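Local coordinates for BauA (Acinetobacter baumannii, PDB 6HCP), which probably takes up ferric preacinetobactin across the outer membrane as a TonB-dependent siderophore receptor, at residues Asp59-Thr64 against Gly467-Ile472. Residues are numbered along the deposited sequence; the frame is centred on the assembly and turned at random.
Sequences DTPFNT and GVALLI
Pro61 lays the CB-CG edge of its ring against the methyl of Ala469, with Pro61 CB also facing Leu471 CB; Ala469 and Leu471 project from the same side of the strand. Pro61 CG lies 3.6 Å from Ala469 CB. Pro61 CB stands 4.2 Å from Leu471 CB. Leu471 reaches further across. Its CG is anti to the backbone N (chi1 -175°), and Leu471 CD1 touches the main chain instead of another side-chain tip, lying 3.5 Å from Asp59 C and 3.6 Å from Thr60 N. Leu471 CD1 therefore lies against the Asp59-Thr60 peptide, and it also comes within 3.8 Å of Pro61 N. Phe62 adds a looser touch, with Phe62 CZ 4.4 Å from Ala469 CB and the ring approached obliquely. Pro61 is the centre of an inverse gamma turn, closed by a weak hydrogen bond from Phe62 N to Thr60 O at 3.0 Å. Asp59 OD1 forms a salt bridge with Lys473, and Lys518 NZ donates hydrogen bonds to the carbonyls of Thr60 and Phe62. Leu470 points the other way, toward a bound C8E detergent. The contact seats a plug-domain loop against the inner wall of the transmembrane beta-barrel, the plug-in-barrel fold of TonB-dependent receptors.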
# COMPACT_ATOMS: atom_id res chain seq x y z
N ASP A 59 -30.71 -24.41 22.03
CA ASP A 59 -31.93 -25.23 21.86
C ASP A 59 -32.14 -25.63 20.39
O ASP A 59 -33.19 -26.14 20.04
CB ASP A 59 -33.16 -24.47 22.32
CG ASP A 59 -33.18 -24.17 23.81
OD1 ASP A 59 -32.58 -24.96 24.56
OD2 ASP A 59 -33.77 -23.14 24.19
N THR A 60 -31.19 -25.28 19.51
CA THR A 60 -31.38 -25.45 18.07
C THR A 60 -30.50 -26.59 17.57
O THR A 60 -29.27 -26.49 17.60
CB THR A 60 -31.04 -24.16 17.31
OG1 THR A 60 -31.89 -23.11 17.76
CG2 THR A 60 -31.21 -24.31 15.82
N PRO A 61 -31.10 -27.71 17.10
CA PRO A 61 -30.32 -28.87 16.64
C PRO A 61 -29.92 -28.73 15.16
O PRO A 61 -30.01 -29.68 14.39
CB PRO A 61 -31.29 -30.03 16.85
CG PRO A 61 -32.63 -29.40 16.56
CD PRO A 61 -32.55 -27.97 17.05
N PHE A 62 -29.41 -27.54 14.84
CA PHE A 62 -28.90 -27.17 13.53
C PHE A 62 -27.77 -26.17 13.77
O PHE A 62 -27.73 -25.56 14.86
CB PHE A 62 -29.99 -26.51 12.68
CG PHE A 62 -31.17 -27.39 12.37
CD1 PHE A 62 -31.10 -28.32 11.35
CD2 PHE A 62 -32.31 -27.32 13.14
CE1 PHE A 62 -32.15 -29.20 11.14
CE2 PHE A 62 -33.36 -28.19 12.92
CZ PHE A 62 -33.28 -29.12 11.92
N ASN A 63 -26.85 -26.05 12.81
CA ASN A 63 -25.78 -25.08 12.87
C ASN A 63 -26.30 -23.75 12.29
O ASN A 63 -26.60 -23.63 11.09
CB ASN A 63 -24.54 -25.63 12.15
CG ASN A 63 -23.30 -24.79 12.36
OD1 ASN A 63 -23.39 -23.59 12.57
ND2 ASN A 63 -22.14 -25.42 12.34
N THR A 64 -26.53 -22.79 13.19
CA THR A 64 -27.18 -21.53 12.91
C THR A 64 -26.32 -20.36 13.41
O THR A 64 -25.57 -20.50 14.38
CB THR A 64 -28.54 -21.42 13.60
OG1 THR A 64 -28.36 -21.64 15.00
CG2 THR A 64 -29.54 -22.40 13.01
N GLY A 467 -38.28 -35.09 8.52
CA GLY A 467 -37.13 -34.60 9.26
C GLY A 467 -37.22 -35.04 10.71
O GLY A 467 -38.34 -35.23 11.24
N VAL A 468 -36.06 -35.30 11.31
CA VAL A 468 -36.00 -35.62 12.72
C VAL A 468 -34.73 -34.99 13.30
O VAL A 468 -33.69 -34.93 12.65
CB VAL A 468 -36.04 -37.14 12.95
CG1 VAL A 468 -34.95 -37.86 12.19
CG2 VAL A 468 -35.95 -37.48 14.43
N ALA A 469 -34.85 -34.43 14.49
CA ALA A 469 -33.72 -33.83 15.16
C ALA A 469 -33.82 -34.11 16.66
O ALA A 469 -34.91 -34.13 17.23
CB ALA A 469 -33.70 -32.35 14.89
N LEU A 470 -32.66 -34.31 17.28
CA LEU A 470 -32.58 -34.59 18.71
C LEU A 470 -31.56 -33.64 19.32
O LEU A 470 -30.43 -33.53 18.81
CB LEU A 470 -32.18 -36.05 18.91
CG LEU A 470 -31.98 -36.49 20.35
CD1 LEU A 470 -33.26 -36.30 21.14
CD2 LEU A 470 -31.50 -37.94 20.40
N LEU A 471 -31.96 -32.97 20.40
CA LEU A 471 -31.06 -32.12 21.14
C LEU A 471 -31.06 -32.51 22.63
O LEU A 471 -32.12 -32.68 23.21
CB LEU A 471 -31.50 -30.67 20.96
CG LEU A 471 -30.53 -29.69 21.62
CD1 LEU A 471 -30.19 -28.55 20.69
CD2 LEU A 471 -31.09 -29.20 22.95
N ILE A 472 -29.86 -32.69 23.18
CA ILE A 472 -29.67 -32.99 24.59
C ILE A 472 -28.85 -31.85 25.23
O ILE A 472 -27.74 -31.55 24.80
CB ILE A 472 -28.98 -34.34 24.78
CG1 ILE A 472 -29.82 -35.49 24.19
CG2 ILE A 472 -28.67 -34.56 26.26
CD1 ILE A 472 -29.05 -36.78 24.05